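Local coordinates for chromosomal replication initiator protein DnaA (Thermotoga maritima, PDB 2Z4S) that initiates chromosomal replication as an ATP-dependent, DNA-binding AAA+ protein that assembles on the bacterial replication origin, at residues 134-139 / 255-260; 160-165 / 192-197. All blocks are in the same frame, centred on the assembly; numbering follows the deposited sequence.

Interaction 1: residues 134-139 / 255-260. With ADP (adenosine-5'-diphosphate), chain C.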
ATOM      1  N   PHE A 134       0.166  -6.755   9.693  1.00 58.01           N
ATOM      2  CA  PHE A 134      -0.441  -5.446   9.826  1.00 56.63           C
ATOM      3  C   PHE A 134       0.617  -4.397   9.624  1.00 56.30           C
ATOM      4  O   PHE A 134       1.362  -4.087  10.540  1.00 56.94           O
ATOM      5  CB  PHE A 134      -1.068  -5.274  11.209  1.00 50.53           C
ATOM      6  CG  PHE A 134      -1.803  -3.978  11.381  1.00 50.85           C
ATOM      7  CD1 PHE A 134      -1.118  -2.806  11.676  1.00 50.34           C
ATOM      8  CD2 PHE A 134      -3.184  -3.925  11.223  1.00 52.15           C
ATOM      9  CE1 PHE A 134      -1.798  -1.590  11.812  1.00 51.41           C
ATOM     10  CE2 PHE A 134      -3.877  -2.718  11.355  1.00 53.37           C
ATOM     11  CZ  PHE A 134      -3.180  -1.544  11.651  1.00 52.35           C
ATOM     12  N   ILE A 135       0.679  -3.854   8.416  1.00 51.29           N
ATOM     13  CA  ILE A 135       1.647  -2.825   8.089  1.00 50.60           C
ATOM     14  C   ILE A 135       1.030  -1.453   8.325  1.00 49.43           C
ATOM     15  O   ILE A 135      -0.136  -1.236   8.025  1.00 50.66           O
ATOM     16  CB  ILE A 135       2.076  -2.940   6.616  1.00 53.58           C
ATOM     17  CG1 ILE A 135       2.644  -4.336   6.347  1.00 53.25           C
ATOM     18  CG2 ILE A 135       3.105  -1.871   6.291  1.00 54.41           C
ATOM     19  CD1 ILE A 135       3.127  -4.537   4.932  1.00 53.11           C
ATOM     20  N   TYR A 136       1.803  -0.521   8.857  1.00 51.36           N
ATOM     21  CA  TYR A 136       1.270   0.810   9.102  1.00 50.49           C
ATOM     22  C   TYR A 136       2.353   1.879   8.963  1.00 49.85           C
ATOM     23  O   TYR A 136       3.535   1.615   9.205  1.00 49.96           O
ATOM     24  CB  TYR A 136       0.637   0.870  10.505  1.00 47.79           C
ATOM     25  CG  TYR A 136       1.608   1.060  11.666  1.00 48.42           C
ATOM     26  CD1 TYR A 136       1.868   2.334  12.184  1.00 47.48           C
ATOM     27  CD2 TYR A 136       2.263  -0.031  12.249  1.00 47.83           C
ATOM     28  CE1 TYR A 136       2.748   2.522  13.252  1.00 46.13           C
ATOM     29  CE2 TYR A 136       3.148   0.146  13.316  1.00 48.22           C
ATOM     30  CZ  TYR A 136       3.382   1.430  13.812  1.00 48.50           C
ATOM     31  OH  TYR A 136       4.242   1.623  14.875  1.00 49.57           O
ATOM     32  N   GLY A 137       1.937   3.083   8.579  1.00 39.50           N
ATOM     33  CA  GLY A 137       2.861   4.188   8.419  1.00 36.05           C
ATOM     34  C   GLY A 137       2.148   5.362   7.784  1.00 35.60           C
ATOM     35  O   GLY A 137       1.055   5.198   7.235  1.00 34.70           O
ATOM     36  N   GLY A 138       2.765   6.541   7.850  1.00 33.60           N
ATOM     37  CA  GLY A 138       2.172   7.742   7.288  1.00 32.96           C
ATOM     38  C   GLY A 138       1.847   7.632   5.816  1.00 33.95           C
ATOM     39  O   GLY A 138       1.991   6.576   5.218  1.00 34.12           O
ATOM     40  N   VAL A 139       1.405   8.727   5.216  1.00 45.45           N
ATOM     41  CA  VAL A 139       1.058   8.710   3.793  1.00 45.00           C
ATOM     42  C   VAL A 139       2.288   8.572   2.902  1.00 46.99           C
ATOM     43  O   VAL A 139       3.400   8.978   3.272  1.00 46.11           O
ATOM     44  CB  VAL A 139       0.329   9.983   3.370  1.00 25.40           C
ATOM     45  CG1 VAL A 139      -0.806   9.626   2.487  1.00 21.77           C
ATOM     46  CG2 VAL A 139      -0.135  10.743   4.590  1.00 26.71           C
ATOM     47  N   GLY A 255      -0.441 -10.757  15.379  1.00 93.53           N
ATOM     48  CA  GLY A 255       0.427 -11.302  14.356  1.00 92.52           C
ATOM     49  C   GLY A 255       1.515 -10.298  14.056  1.00 92.64           C
ATOM     50  O   GLY A 255       1.792  -9.404  14.880  1.00 93.69           O
ATOM     51  N   LEU A 256       2.131 -10.441  12.881  1.00 69.91           N
ATOM     52  CA  LEU A 256       3.177  -9.526  12.449  1.00 65.78           C
ATOM     53  C   LEU A 256       2.641  -8.104  12.361  1.00 63.62           C
ATOM     54  O   LEU A 256       1.581  -7.864  11.791  1.00 62.90           O
ATOM     55  CB  LEU A 256       3.724  -9.952  11.094  1.00 60.42           C
ATOM     56  CG  LEU A 256       4.759 -11.068  11.168  1.00 60.20           C
ATOM     57  CD1 LEU A 256       5.351 -11.322   9.787  1.00 59.71           C
ATOM     58  CD2 LEU A 256       5.843 -10.659  12.157  1.00 60.59           C
ATOM     59  N   VAL A 257       3.395  -7.170  12.928  1.00 60.77           N
ATOM     60  CA  VAL A 257       3.017  -5.770  12.940  1.00 59.27           C
ATOM     61  C   VAL A 257       4.192  -4.882  12.579  1.00 58.92           C
ATOM     62  O   VAL A 257       4.856  -4.368  13.466  1.00 60.89           O
ATOM     63  CB  VAL A 257       2.539  -5.370  14.327  1.00 52.21           C
ATOM     64  CG1 VAL A 257       2.144  -3.907  14.349  1.00 49.54           C
ATOM     65  CG2 VAL A 257       1.390  -6.260  14.727  1.00 54.64           C
ATOM     66  N   ALA A 258       4.438  -4.684  11.288  1.00 50.58           N
ATOM     67  CA  ALA A 258       5.549  -3.846  10.845  1.00 49.43           C
ATOM     68  C   ALA A 258       5.198  -2.360  10.713  1.00 49.12           C
ATOM     69  O   ALA A 258       4.038  -1.991  10.571  1.00 49.32           O
ATOM     70  CB  ALA A 258       6.075  -4.364   9.528  1.00 44.62           C
ATOM     71  N   LYS A 259       6.218  -1.509  10.759  1.00 74.24           N
ATOM     72  CA  LYS A 259       6.042  -0.057  10.638  1.00 72.91           C
ATOM     73  C   LYS A 259       6.952   0.576   9.565  1.00 73.32           C
ATOM     74  O   LYS A 259       8.158   0.325   9.532  1.00 74.68           O
ATOM     75  CB  LYS A 259       6.335   0.615  11.975  1.00 45.18           C
ATOM     76  CG  LYS A 259       6.357   2.116  11.886  1.00 43.52           C
ATOM     77  CD  LYS A 259       6.916   2.739  13.138  1.00 44.47           C
ATOM     78  CE  LYS A 259       6.866   4.248  13.046  1.00 44.41           C
ATOM     79  NZ  LYS A 259       7.599   4.908  14.154  1.00 46.72           N
ATOM     80  N   LEU A 260       6.378   1.394   8.691  1.00 47.88           N
ATOM     81  CA  LEU A 260       7.154   2.072   7.666  1.00 45.93           C
ATOM     82  C   LEU A 260       7.476   3.478   8.167  1.00 46.53           C
ATOM     83  O   LEU A 260       6.661   4.093   8.839  1.00 47.28           O
ATOM     84  CB  LEU A 260       6.353   2.166   6.369  1.00 43.07           C
ATOM     85  CG  LEU A 260       6.157   0.883   5.556  1.00 44.40           C
ATOM     86  CD1 LEU A 260       5.059   1.064   4.544  1.00 44.33           C
ATOM     87  CD2 LEU A 260       7.428   0.534   4.834  1.00 46.19           C
TER
HETATM   88  PB  ADP C 501       0.952   4.852   0.851  1.00 57.25           P
HETATM   89  O1B ADP C 501       1.545   3.657   1.463  1.00 54.06           O
HETATM   90  O2B ADP C 501       0.797   5.976   1.962  1.00 58.45           O
HETATM   91  O3B ADP C 501      -0.484   4.498   0.209  1.00 56.78           O
HETATM   92  PA  ADP C 501       2.163   4.408  -1.474  1.00 62.09           P
HETATM   93  O1A ADP C 501       2.756   3.148  -0.991  1.00 59.42           O
HETATM   94  O2A ADP C 501       0.782   4.064  -2.208  1.00 64.19           O
HETATM   95  O3A ADP C 501       1.905   5.459  -0.268  1.00 60.64           O
HETATM   96  O5' ADP C 501       3.124   5.179  -2.486  1.00 65.18           O
HETATM   97  C5' ADP C 501       3.358   4.267  -3.512  1.00 70.95           C
HETATM   98  C4' ADP C 501       4.230   4.857  -4.586  1.00 71.86           C
HETATM   99  O4' ADP C 501       5.480   5.304  -4.043  1.00 69.85           O
HETATM  100  C3' ADP C 501       4.439   3.747  -5.600  1.00 73.91           C
HETATM  101  O3' ADP C 501       3.937   4.107  -6.890  1.00 76.98           O
HETATM  102  C2' ADP C 501       5.932   3.464  -5.597  1.00 75.05           C
HETATM  103  O2' ADP C 501       6.481   3.613  -6.923  1.00 80.21           O
HETATM  104  C1' ADP C 501       6.533   4.480  -4.593  1.00 73.47           C
HETATM  105  N9  ADP C 501       7.289   3.830  -3.511  1.00 71.98           N
HETATM  106  C8  ADP C 501       6.934   3.728  -2.197  1.00 72.90           C
HETATM  107  N7  ADP C 501       7.854   3.103  -1.525  1.00 71.56           N
HETATM  108  C5  ADP C 501       8.853   2.768  -2.363  1.00 71.75           C
HETATM  109  C6  ADP C 501      10.095   2.101  -2.227  1.00 72.52           C
HETATM  110  N6  ADP C 501      10.508   1.637  -0.994  1.00 73.33           N
HETATM  111  N1  ADP C 501      10.867   1.933  -3.321  1.00 72.37           N
HETATM  112  C2  ADP C 501      10.484   2.378  -4.518  1.00 72.73           C
HETATM  113  N3  ADP C 501       9.327   3.013  -4.683  1.00 71.04           N
HETATM  114  C4  ADP C 501       8.496   3.224  -3.650  1.00 71.31           C
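Y136 and L260 meet where an outermost strand of the P-loop AAA+ core, 133-136, runs into the Walker A loop. The two segments run parallel: their end-to-end directions differ by 13°, and the nearest CA pairs step together from F134-V257 to G137-L260. Three backbone hydrogen bonds link them. F134 N donates to L256 O (2.8 Å), Y136 N to A258 O (3.2 Å), and L260 N returns a bond to Y136 O (2.9 Å), the straightest of the three (N-H...O 167°). Although 255-260 is mostly irregular, it therefore borders the strand much as a further strand would, with one bridge, between Y136 and K259. CA-H...O contacts, such as that from K259 CA to Y136 O, accompany these bonds.

Apolar contact is divided between two faces. I135 CG2 touches L260 CD1 (3.9 Å), and L260 also packs on N113 and K143 of the nucleotide site. F134 CD1 and V257 CG1 approach more loosely at 4.4 Å, while the F134 ring meets that of F252.

Toward the ligand, G137 O accepts a bond from K143 NZ, and the chain beyond it reaches the beta phosphate of ADP at V139.

Y136 and K259 add a CH-pi contact. With CG of Y136 between its backbone N and carbonyl carbon (chi1 81°), the K259 chain passes across the face of the ring, its CG 4.0 Å from the centroid.

Interaction 2: residues 160-165 / 192-197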
ATOM      1  N   ASP A 160      -2.295 -20.957  -8.529  1.00 87.06           N
ATOM      2  CA  ASP A 160      -3.456 -21.720  -8.087  1.00 86.64           C
ATOM      3  C   ASP A 160      -3.999 -21.186  -6.756  1.00 85.36           C
ATOM      4  O   ASP A 160      -4.217 -21.947  -5.812  1.00 85.31           O
ATOM      5  CB  ASP A 160      -3.109 -23.211  -7.945  1.00 90.34           C
ATOM      6  CG  ASP A 160      -3.431 -24.013  -9.204  1.00 91.85           C
ATOM      7  OD1 ASP A 160      -4.554 -23.864  -9.739  1.00 92.10           O
ATOM      8  OD2 ASP A 160      -2.571 -24.804  -9.658  1.00 93.12           O
ATOM      9  N   LEU A 161      -4.210 -19.875  -6.682  1.00 73.78           N
ATOM     10  CA  LEU A 161      -4.734 -19.265  -5.467  1.00 72.39           C
ATOM     11  C   LEU A 161      -5.581 -18.044  -5.739  1.00 72.09           C
ATOM     12  O   LEU A 161      -5.254 -17.212  -6.582  1.00 71.93           O
ATOM     13  CB  LEU A 161      -3.615 -18.873  -4.499  1.00 60.09           C
ATOM     14  CG  LEU A 161      -3.034 -19.965  -3.605  1.00 59.00           C
ATOM     15  CD1 LEU A 161      -2.269 -19.321  -2.461  1.00 58.86           C
ATOM     16  CD2 LEU A 161      -4.146 -20.817  -3.052  1.00 59.37           C
ATOM     17  N   ARG A 162      -6.674 -17.954  -4.994  1.00 77.69           N
ATOM     18  CA  ARG A 162      -7.628 -16.866  -5.096  1.00 75.82           C
ATOM     19  C   ARG A 162      -7.119 -15.702  -4.236  1.00 73.60           C
ATOM     20  O   ARG A 162      -7.331 -15.677  -3.019  1.00 73.08           O
ATOM     21  CB  ARG A 162      -8.987 -17.364  -4.588  1.00 81.13           C
ATOM     22  CG  ARG A 162      -9.136 -18.897  -4.633  1.00 83.14           C
ATOM     23  CD  ARG A 162     -10.284 -19.406  -3.741  1.00 85.76           C
ATOM     24  NE  ARG A 162     -11.582 -19.268  -4.396  1.00 88.59           N
ATOM     25  CZ  ARG A 162     -12.219 -20.257  -5.015  1.00 88.78           C
ATOM     26  NH1 ARG A 162     -11.682 -21.469  -5.053  1.00 90.37           N
ATOM     27  NH2 ARG A 162     -13.376 -20.027  -5.629  1.00 88.00           N
ATOM     28  N   VAL A 163      -6.436 -14.749  -4.864  1.00 55.87           N
ATOM     29  CA  VAL A 163      -5.912 -13.602  -4.132  1.00 54.55           C
ATOM     30  C   VAL A 163      -6.853 -12.417  -4.230  1.00 53.97           C
ATOM     31  O   VAL A 163      -7.231 -12.001  -5.324  1.00 53.42           O
ATOM     32  CB  VAL A 163      -4.543 -13.168  -4.657  1.00 59.06           C
ATOM     33  CG1 VAL A 163      -4.006 -12.013  -3.820  1.00 57.09           C
ATOM     34  CG2 VAL A 163      -3.594 -14.343  -4.625  1.00 60.15           C
ATOM     35  N   MET A 164      -7.206 -11.864  -3.074  1.00 55.62           N
ATOM     36  CA  MET A 164      -8.129 -10.743  -3.007  1.00 54.14           C
ATOM     37  C   MET A 164      -7.543  -9.471  -2.400  1.00 51.66           C
ATOM     38  O   MET A 164      -7.144  -9.444  -1.227  1.00 49.72           O
ATOM     39  CB  MET A 164      -9.371 -11.167  -2.214  1.00 78.31           C
ATOM     40  CG  MET A 164     -10.372 -10.055  -1.928  1.00 81.42           C
ATOM     41  SD  MET A 164     -11.296  -9.529  -3.370  1.00 84.79           S
ATOM     42  CE  MET A 164     -12.568 -10.792  -3.401  1.00 84.87           C
ATOM     43  N   TYR A 165      -7.486  -8.423  -3.219  1.00 51.62           N
ATOM     44  CA  TYR A 165      -6.994  -7.120  -2.788  1.00 49.43           C
ATOM     45  C   TYR A 165      -8.240  -6.269  -2.714  1.00 48.95           C
ATOM     46  O   TYR A 165      -9.081  -6.342  -3.594  1.00 49.33           O
ATOM     47  CB  TYR A 165      -6.032  -6.507  -3.807  1.00 42.90           C
ATOM     48  CG  TYR A 165      -5.657  -5.086  -3.457  1.00 40.79           C
ATOM     49  CD1 TYR A 165      -4.842  -4.810  -2.361  1.00 40.65           C
ATOM     50  CD2 TYR A 165      -6.194  -4.016  -4.159  1.00 39.57           C
ATOM     51  CE1 TYR A 165      -4.583  -3.503  -1.968  1.00 40.21           C
ATOM     52  CE2 TYR A 165      -5.946  -2.707  -3.778  1.00 38.94           C
ATOM     53  CZ  TYR A 165      -5.146  -2.456  -2.682  1.00 40.52           C
ATOM     54  OH  TYR A 165      -4.947  -1.161  -2.275  1.00 39.29           O
ATOM     55  N   ARG A 192     -14.967 -14.518   1.999  1.00 83.62           N
ATOM     56  CA  ARG A 192     -14.530 -15.651   2.812  1.00 86.24           C
ATOM     57  C   ARG A 192     -14.449 -16.851   1.879  1.00 88.19           C
ATOM     58  O   ARG A 192     -13.432 -17.080   1.223  1.00 89.69           O
ATOM     59  CB  ARG A 192     -15.522 -15.937   3.933  1.00 68.24           C
ATOM     60  CG  ARG A 192     -15.944 -14.712   4.696  1.00 69.90           C
ATOM     61  CD  ARG A 192     -16.870 -15.080   5.833  1.00 71.10           C
ATOM     62  NE  ARG A 192     -17.500 -13.916   6.445  1.00 72.40           N
ATOM     63  CZ  ARG A 192     -18.152 -13.949   7.601  1.00 72.90           C
ATOM     64  NH1 ARG A 192     -18.254 -15.088   8.270  1.00 72.20           N
ATOM     65  NH2 ARG A 192     -18.708 -12.845   8.084  1.00 73.48           N
ATOM     66  N   LYS A 193     -15.535 -17.607   1.818  1.00 82.36           N
ATOM     67  CA  LYS A 193     -15.630 -18.780   0.961  1.00 82.59           C
ATOM     68  C   LYS A 193     -14.613 -18.796  -0.189  1.00 82.05           C
ATOM     69  O   LYS A 193     -13.790 -19.704  -0.286  1.00 82.20           O
ATOM     70  CB  LYS A 193     -17.046 -18.855   0.381  1.00100.18           C
ATOM     71  CG  LYS A 193     -17.350 -20.095  -0.447  1.00102.18           C
ATOM     72  CD  LYS A 193     -17.525 -21.319   0.444  1.00104.28           C
ATOM     73  CE  LYS A 193     -18.130 -22.493  -0.326  1.00104.91           C
ATOM     74  NZ  LYS A 193     -18.439 -23.643   0.575  1.00104.43           N
ATOM     75  N   LYS A 194     -14.650 -17.777  -1.039  1.00 74.11           N
ATOM     76  CA  LYS A 194     -13.770 -17.733  -2.203  1.00 73.12           C
ATOM     77  C   LYS A 194     -12.485 -16.888  -2.135  1.00 72.62           C
ATOM     78  O   LYS A 194     -12.181 -16.146  -3.074  1.00 71.80           O
ATOM     79  CB  LYS A 194     -14.589 -17.304  -3.427  1.00 78.36           C
ATOM     80  CG  LYS A 194     -16.088 -17.572  -3.292  1.00 79.60           C
ATOM     81  CD  LYS A 194     -16.827 -17.416  -4.613  1.00 80.28           C
ATOM     82  CE  LYS A 194     -16.532 -18.591  -5.541  1.00 81.83           C
ATOM     83  NZ  LYS A 194     -17.207 -18.480  -6.868  1.00 82.25           N
ATOM     84  N   VAL A 195     -11.728 -16.994  -1.043  1.00 80.31           N
ATOM     85  CA  VAL A 195     -10.467 -16.253  -0.929  1.00 79.07           C
ATOM     86  C   VAL A 195      -9.481 -17.021  -0.087  1.00 77.69           C
ATOM     87  O   VAL A 195      -9.850 -17.573   0.947  1.00 77.90           O
ATOM     88  CB  VAL A 195     -10.622 -14.854  -0.278  1.00 75.15           C
ATOM     89  CG1 VAL A 195     -11.515 -13.985  -1.131  1.00 76.70           C
ATOM     90  CG2 VAL A 195     -11.151 -14.978   1.136  1.00 74.04           C
ATOM     91  N   ASP A 196      -8.226 -17.045  -0.525  1.00 55.99           N
ATOM     92  CA  ASP A 196      -7.181 -17.747   0.204  1.00 53.97           C
ATOM     93  C   ASP A 196      -6.364 -16.710   0.930  1.00 51.79           C
ATOM     94  O   ASP A 196      -5.942 -16.903   2.068  1.00 51.22           O
ATOM     95  CB  ASP A 196      -6.325 -18.523  -0.772  1.00 73.32           C
ATOM     96  CG  ASP A 196      -7.162 -19.250  -1.793  1.00 76.01           C
ATOM     97  OD1 ASP A 196      -8.161 -19.887  -1.381  1.00 77.19           O
ATOM     98  OD2 ASP A 196      -6.827 -19.182  -2.997  1.00 75.08           O
ATOM     99  N   ILE A 197      -6.142 -15.596   0.258  1.00 67.96           N
ATOM    100  CA  ILE A 197      -5.419 -14.509   0.870  1.00 67.29           C
ATOM    101  C   ILE A 197      -6.242 -13.257   0.602  1.00 67.68           C
ATOM    102  O   ILE A 197      -6.713 -13.031  -0.522  1.00 68.69           O
ATOM    103  CB  ILE A 197      -3.994 -14.367   0.308  1.00 60.73           C
ATOM    104  CG1 ILE A 197      -3.323 -13.173   0.978  1.00 61.16           C
ATOM    105  CG2 ILE A 197      -4.024 -14.245  -1.208  1.00 58.32           C
ATOM    106  CD1 ILE A 197      -1.949 -12.895   0.474  1.00 64.03           C
TER
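V163 and I197 form a parallel beta bridge in the edge of the AAA+ sheet, and the closely packed part of the contact is built round it. M164 N donates to I197 O at 2.8 Å. Two residues before M164, R162 O accepts a bond from D196 N (3.0 Å) and, more weakly, one from I197 N (3.5 Å). A single carbonyl thus takes two successive amides just as the chain entering at 192-197 turns into its strand; the CA directions of 161-164 and 194-197 are 86° apart, so the segments are aligned only locally.

Side chains reinforce this part. V163 and I197 lie side by side, pointing the same way, with both V163 methyl branches against I197 CG2. M164 and V195 approach at an angle, CB of M164 lying 3.7 Å from V195 CG1.

The other half is looser and lies at the surface. R162, bent at its third torsion (chi3 81°), lays its guanidinium beside K194, where NH2 is 3.5 Å from CE. K194 NZ lies only 4.3 Å from R162 NH2, a like-charged pair that would be expected to disfavour closer approach. The D196 carboxylate also lies near R162, but the position of its OD2 is doubtful, and with it the bond to R162 N.

Several neighbours frame the contact. Helix 143-157 packs against I197 through I150, helix 210-224 meets V195 through L223, and K228 NZ hydrogen-bonds V195 O. Strand 163-167 continues along strand 197-201, with M164 and L199 joined by backbone hydrogen bonding.

How the interactions relate
From the N terminus, after helix 114-125, the chain reaches 134-139, which leads through the Walker A loop into helix 143-157, and then comes to 160-165. Two helices later, 192-197 returns to 160-165 and closes the shorter loop, that of interaction 2. The chain goes on through strands 197-201 and 229-234 before 255-260 comes back to 134-139, closing interaction 1 around everything between. Interaction 2 is therefore nested inside interaction 1. Both reach one parallel sheet, ordered 133-136, 229-234, 197-201, 163-167, but at its opposite borders; their centres are 22 Å apart and they do not touch. Interaction 1 adjoins the nucleotide, whereas interaction 2 lies away from it.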